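Local coordinates for metallophosphoesterase TT1561-like domain-containing protein (PDB 2YVT) that is of unknown function but probably acts as a metal-dependent phosphoesterase of the calcineurin superfamily, at residues A[5-10]-A[246-251]; A[34-39]-A[90-95]. All blocks are in the same frame, centred on the assembly; numbering follows the deposited sequence.

Both contacts belong to one mixed six-stranded sheet, whose order is 120-122, 91-95, 35-39, 7-12, 243-248 and 253-258, and their centres lie about 12 Å apart. Contact 1 joins the first strand of the chain antiparallel to a strand near its C-terminus. Contact 2 pairs 34-39 with 90-95 in parallel and falls wholly within the sequence that separates the two halves of contact 1. Strands 7-12 and 35-39 are direct neighbours, so the contacts are joined directly, with a probable hydrogen bond between Leu9 O and Val37 N (2.8 Å). This sheet is one of the chain's two mixed sheets, the arrangement expected of calcineurin-like metallophosphoesterases.

Contact 1: residues A[5-10]-A[246-251]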
loop_
_atom_site.group_PDB
_atom_site.type_symbol
_atom_site.label_atom_id
_atom_site.label_comp_id
_atom_site.label_asym_id
_atom_site.label_seq_id
_atom_site.Cartn_x
_atom_site.Cartn_y
_atom_site.Cartn_z
ATOM N N PRO A 5 16.988 4.868 16.894
ATOM C CA PRO A 5 16.380 4.036 15.853
ATOM C C PRO A 5 15.112 4.670 15.285
ATOM O O PRO A 5 14.455 5.491 15.947
ATOM C CB PRO A 5 16.077 2.713 16.569
ATOM C CG PRO A 5 15.997 3.057 18.010
ATOM C CD PRO A 5 16.832 4.289 18.241
ATOM N N ARG A 6 14.813 4.314 14.043
ATOM C CA ARG A 6 13.613 4.772 13.356
ATOM C C ARG A 6 12.955 3.510 12.828
ATOM O O ARG A 6 13.310 3.003 11.759
ATOM C CB ARG A 6 13.979 5.728 12.221
ATOM C CG ARG A 6 14.629 7.046 12.676
ATOM C CD ARG A 6 13.643 7.935 13.428
ATOM N NE ARG A 6 14.217 9.227 13.810
ATOM C CZ ARG A 6 14.751 9.499 15.000
ATOM N NH1 ARG A 6 14.809 8.569 15.949
ATOM N NH2 ARG A 6 15.238 10.710 15.239
ATOM N N LYS A 7 12.015 2.992 13.607
ATOM C CA LYS A 7 11.498 1.647 13.402
ATOM C C LYS A 7 10.166 1.679 12.666
ATOM O O LYS A 7 9.285 2.472 12.992
ATOM C CB LYS A 7 11.361 0.914 14.737
ATOM C CG LYS A 7 12.695 0.645 15.445
ATOM C CD LYS A 7 12.488 -0.099 16.766
ATOM C CE LYS A 7 13.765 -0.148 17.618
ATOM N NZ LYS A 7 14.811 -1.077 17.086
ATOM N N VAL A 8 10.030 0.799 11.678
ATOM C CA VAL A 8 8.826 0.741 10.847
ATOM C C VAL A 8 8.250 -0.665 10.894
ATOM O O VAL A 8 8.969 -1.638 10.657
ATOM C CB VAL A 8 9.142 1.091 9.356
ATOM C CG1 VAL A 8 7.870 1.074 8.511
ATOM C CG2 VAL A 8 9.845 2.444 9.243
ATOM N N LEU A 9 6.967 -0.775 11.233
ATOM C CA LEU A 9 6.245 -2.048 11.112
ATOM C C LEU A 9 5.363 -1.924 9.880
ATOM O O LEU A 9 4.549 -1.007 9.803
ATOM C CB LEU A 9 5.384 -2.319 12.356
ATOM C CG LEU A 9 4.738 -3.710 12.557
ATOM C CD1 LEU A 9 4.094 -3.757 13.944
ATOM C CD2 LEU A 9 3.708 -4.099 11.509
ATOM N N ALA A 10 5.516 -2.842 8.927
ATOM C CA ALA A 10 4.720 -2.797 7.691
ATOM C C ALA A 10 3.935 -4.077 7.472
ATOM O O ALA A 10 4.448 -5.175 7.695
ATOM C CB ALA A 10 5.620 -2.518 6.482
ATOM N N PHE A 246 9.538 -5.725 9.769
ATOM C CA PHE A 246 9.986 -4.759 10.753
ATOM C C PHE A 246 11.324 -4.191 10.297
ATOM O O PHE A 246 12.286 -4.936 10.088
ATOM C CB PHE A 246 10.085 -5.403 12.145
ATOM C CG PHE A 246 10.003 -4.413 13.267
ATOM C CD1 PHE A 246 8.769 -3.998 13.765
ATOM C CD2 PHE A 246 11.159 -3.882 13.820
ATOM C CE1 PHE A 246 8.693 -3.067 14.803
ATOM C CE2 PHE A 246 11.093 -2.949 14.866
ATOM C CZ PHE A 246 9.861 -2.545 15.351
ATOM N N LEU A 247 11.366 -2.872 10.118
ATOM C CA LEU A 247 12.517 -2.192 9.541
ATOM C C LEU A 247 13.101 -1.229 10.566
ATOM O O LEU A 247 12.367 -0.539 11.262
ATOM C CB LEU A 247 12.117 -1.407 8.279
ATOM C CG LEU A 247 11.429 -2.044 7.059
ATOM C CD1 LEU A 247 9.963 -2.396 7.297
ATOM C CD2 LEU A 247 11.530 -1.095 5.879
ATOM N N ASP A 248 14.425 -1.205 10.667
ATOM C CA ASP A 248 15.108 -0.148 11.383
ATOM C C ASP A 248 15.869 0.677 10.347
ATOM O O ASP A 248 16.868 0.222 9.793
ATOM C CB ASP A 248 16.062 -0.728 12.436
ATOM C CG ASP A 248 16.690 0.344 13.306
ATOM O OD1 ASP A 248 16.857 1.480 12.818
ATOM O OD2 ASP A 248 17.007 0.059 14.489
ATOM N N LEU A 249 15.375 1.880 10.074
ATOM C CA LEU A 249 15.949 2.728 9.029
ATOM C C LEU A 249 17.280 3.338 9.433
ATOM O O LEU A 249 18.046 3.779 8.573
ATOM C CB LEU A 249 14.973 3.835 8.630
ATOM C CG LEU A 249 13.587 3.387 8.144
ATOM C CD1 LEU A 249 12.796 4.597 7.668
ATOM C CD2 LEU A 249 13.692 2.338 7.049
ATOM N N THR A 250 17.553 3.371 10.735
ATOM C CA THR A 250 18.802 3.955 11.218
ATOM C C THR A 250 19.978 3.030 10.937
ATOM O O THR A 250 21.013 3.468 10.423
ATOM C CB THR A 250 18.718 4.300 12.711
ATOM O OG1 THR A 250 17.646 5.233 12.905
ATOM C CG2 THR A 250 20.027 4.934 13.202
ATOM N N GLN A 251 19.800 1.751 11.249
ATOM C CA GLN A 251 20.856 0.767 11.047
ATOM C C GLN A 251 20.629 -0.147 9.852
ATOM O O GLN A 251 21.423 -1.054 9.614
ATOM C CB GLN A 251 21.067 -0.054 12.317
ATOM C CG GLN A 251 21.735 0.739 13.425
ATOM C CD GLN A 251 22.418 -0.147 14.432
ATOM O OE1 GLN A 251 21.769 -0.714 15.316
ATOM N NE2 GLN A 251 23.742 -0.275 14.312
#
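Pro5 opens the contact by laying its ring carbon CB 3.5 Å from Asp248 OD2, while its CA lies against Thr250 OG1. That hydroxyl is hydrogen-bonded to Met4 O, just ahead of the segment. The backbone of Arg6 is extended, and Arg6 O accepts from Leu249 N at 2.9 Å, while its CG rests beside Thr250 OG1. The guanidinium group turns back on its own segment, NH1 donating to Pro5 O from above the carbonyl plane.

Lys7 pairs with Asp248 at a non-hydrogen-bonded position, and its side chain bridges two neighbours. Lys7 CD meets the edge of the Phe246 ring near its plane, 3.7 Å from Phe246 CE2, and the bend at the last torsion (chi4 -73°) carries NZ toward Asp248. The resulting salt bridge is long, with Lys7 NZ 3.6 Å from Asp248 OD2. The other carboxylate oxygen, Asp248 OD1, is engaged in an Asx turn, accepting from Thr250 N at 2.9 Å and weakly from Gln251 N, which ties the carboxylate to the turn leaving the strand.

Val8 and Leu247 form the hydrogen-bonded pair, exchanging two 2.7 Å bonds, Val8 N to Leu247 O and Leu247 N to Val8 O. Val8 O also sits above the Phe246 ring, nearer its CG-CD1 side than its centre. On the other face of the sheet from Lys7, Val8 CG2 sits 4.0 Å from Leu249 CD1. Leu9 then brings CB near Phe246 CD1, and Ala10 approaches Leu247 CD1 more loosely.

Strand 35-39 flanks the first segment and strand 253-258 the second. Helix 21-31 packs on the face bearing Leu9 and Phe246, where Leu24, Val27 and Ile28 meet Leu9 and Lys31 meets Phe246.

Contact 2: residues A[34-39]-A[90-95]; sequences DILVVV and VKTFVV
Leu36 and Thr92 run alongside each other on one face of neighbouring parallel strands. Leu36 CD2 is 3.8 Å from Thr92 OG1 and 4.0 Å from Thr92 CG2, so the leucine touches both branches of the threonine. On the other face, Ile35 CD1 reaches the edge of the Phe93 ring, 4.1 Å from Phe93 CE2; a first torsion of 59°, which sets Ile35 CG1 between the backbone N and the carbonyl carbon, directs CD1 to that edge, while Ile35 CG2 runs alongside Lys91 CG.

Four backbone bonds set this register: Leu36 N to Lys91 O, Phe93 N to Leu36 O, Val38 N to Phe93 O and Val95 N to Val38 O. At the strand entrance a water donates a hydrogen bond to Asp34 O and accepts one from Lys91 N. Thr92 OG1 donates to Val90 O at 2.7 Å, from above the carbonyl plane; a valine in its place would probably leave Val90 O without this donor and take the polar branch from beside Leu36. Asn119 ND2 is a second donor to Val90 O, and Asp34 OD2 accepts from Lys7 N of strand 7-12.

Beyond the threonine hydroxyl, the buried side chains meeting across the strands are hydrocarbon, so the directional hold comes from the backbone ladder, and aliphatic branches pack on both faces, joined by the Phe93 edge on the side of Ile35.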
loop_
_atom_site.group_PDB
_atom_site.type_symbol
_atom_site.label_atom_id
_atom_site.label_comp_id
_atom_site.label_asym_id
_atom_site.label_seq_id
_atom_site.Cartn_x
_atom_site.Cartn_y
_atom_site.Cartn_z
ATOM N N ASP A 34 8.033 3.136 15.438
ATOM C CA ASP A 34 7.788 4.566 15.341
ATOM C C ASP A 34 6.699 4.878 14.329
ATOM O O ASP A 34 5.940 5.832 14.504
ATOM C CB ASP A 34 9.082 5.292 14.997
ATOM C CG ASP A 34 10.107 5.152 16.089
ATOM O OD1 ASP A 34 9.888 5.718 17.185
ATOM O OD2 ASP A 34 11.102 4.438 15.870
ATOM N N ILE A 35 6.637 4.075 13.267
ATOM C CA ILE A 35 5.549 4.182 12.292
ATOM C C ILE A 35 4.996 2.819 11.907
ATOM O O ILE A 35 5.718 1.823 11.916
ATOM C CB ILE A 35 5.920 4.985 11.018
ATOM C CG1 ILE A 35 7.101 4.367 10.274
ATOM C CG2 ILE A 35 6.167 6.462 11.343
ATOM C CD1 ILE A 35 7.296 4.965 8.864
ATOM N N LEU A 36 3.697 2.805 11.623
ATOM C CA LEU A 36 3.010 1.654 11.067
ATOM C C LEU A 36 2.673 1.974 9.620
ATOM O O LEU A 36 2.125 3.043 9.324
ATOM C CB LEU A 36 1.725 1.373 11.858
ATOM C CG LEU A 36 0.752 0.334 11.295
ATOM C CD1 LEU A 36 1.370 -1.069 11.261
ATOM C CD2 LEU A 36 -0.519 0.340 12.124
ATOM N N VAL A 37 3.022 1.065 8.717
ATOM C CA VAL A 37 2.668 1.212 7.309
ATOM C C VAL A 37 1.685 0.115 6.942
ATOM O O VAL A 37 1.973 -1.068 7.127
ATOM C CB VAL A 37 3.918 1.144 6.389
ATOM C CG1 VAL A 37 3.511 1.062 4.919
ATOM C CG2 VAL A 37 4.805 2.358 6.617
ATOM N N VAL A 38 0.517 0.510 6.440
ATOM C CA VAL A 38 -0.472 -0.462 5.959
ATOM C C VAL A 38 -0.612 -0.269 4.459
ATOM O O VAL A 38 -1.108 0.768 4.007
ATOM C CB VAL A 38 -1.861 -0.297 6.626
ATOM C CG1 VAL A 38 -2.797 -1.391 6.153
ATOM C CG2 VAL A 38 -1.740 -0.339 8.160
ATOM N N VAL A 39 -0.138 -1.253 3.693
ATOM C CA VAL A 39 -0.324 -1.247 2.246
ATOM C C VAL A 39 -1.584 -2.051 1.948
ATOM O O VAL A 39 -1.852 -3.063 2.610
ATOM C CB VAL A 39 0.886 -1.875 1.502
ATOM C CG1 VAL A 39 0.723 -1.728 -0.021
ATOM C CG2 VAL A 39 2.198 -1.241 1.963
ATOM N N VAL A 90 -0.453 4.401 16.767
ATOM C CA VAL A 90 0.863 4.655 16.168
ATOM C C VAL A 90 0.730 5.649 15.008
ATOM O O VAL A 90 -0.305 5.688 14.343
ATOM C CB VAL A 90 1.465 3.321 15.613
ATOM C CG1 VAL A 90 2.947 3.473 15.270
ATOM C CG2 VAL A 90 1.254 2.176 16.598
ATOM N N LYS A 91 1.760 6.466 14.768
ATOM C CA LYS A 91 1.820 7.226 13.513
ATOM C C LYS A 91 1.736 6.224 12.367
ATOM O O LYS A 91 2.518 5.280 12.311
ATOM C CB LYS A 91 3.114 8.039 13.409
ATOM C CG LYS A 91 3.256 8.803 12.086
ATOM C CD LYS A 91 2.269 9.965 11.992
ATOM C CE LYS A 91 2.165 10.505 10.570
ATOM N NZ LYS A 91 1.063 9.824 9.800
ATOM N N THR A 92 0.784 6.427 11.463
ATOM C CA THR A 92 0.447 5.406 10.473
ATOM C C THR A 92 0.329 6.009 9.086
ATOM O O THR A 92 -0.302 7.062 8.918
ATOM C CB THR A 92 -0.893 4.719 10.839
ATOM O OG1 THR A 92 -0.797 4.155 12.152
ATOM C CG2 THR A 92 -1.242 3.606 9.853
ATOM N N PHE A 93 0.939 5.345 8.104
ATOM C CA PHE A 93 0.741 5.684 6.703
ATOM C C PHE A 93 -0.013 4.548 6.038
ATOM O O PHE A 93 0.319 3.379 6.232
ATOM C CB PHE A 93 2.078 5.900 5.989
ATOM C CG PHE A 93 2.844 7.082 6.491
ATOM C CD1 PHE A 93 2.346 8.369 6.324
ATOM C CD2 PHE A 93 4.057 6.907 7.143
ATOM C CE1 PHE A 93 3.055 9.477 6.783
ATOM C CE2 PHE A 93 4.777 8.003 7.615
ATOM C CZ PHE A 93 4.273 9.293 7.434
ATOM N N VAL A 94 -1.031 4.907 5.266
ATOM C CA VAL A 94 -1.883 3.944 4.574
ATOM C C VAL A 94 -1.821 4.236 3.079
ATOM O O VAL A 94 -1.967 5.381 2.668
ATOM C CB VAL A 94 -3.349 4.053 5.059
ATOM C CG1 VAL A 94 -4.257 3.103 4.277
ATOM C CG2 VAL A 94 -3.445 3.775 6.566
ATOM N N VAL A 95 -1.621 3.191 2.273
ATOM C CA VAL A 95 -1.556 3.324 0.811
ATOM C C VAL A 95 -2.561 2.332 0.204
ATOM O O VAL A 95 -2.492 1.147 0.499
ATOM C CB VAL A 95 -0.124 3.061 0.288
ATOM C CG1 VAL A 95 -0.091 3.100 -1.234
ATOM C CG2 VAL A 95 0.844 4.083 0.887
HETATM O O HOH W 1 4.089 6.580 16.458
#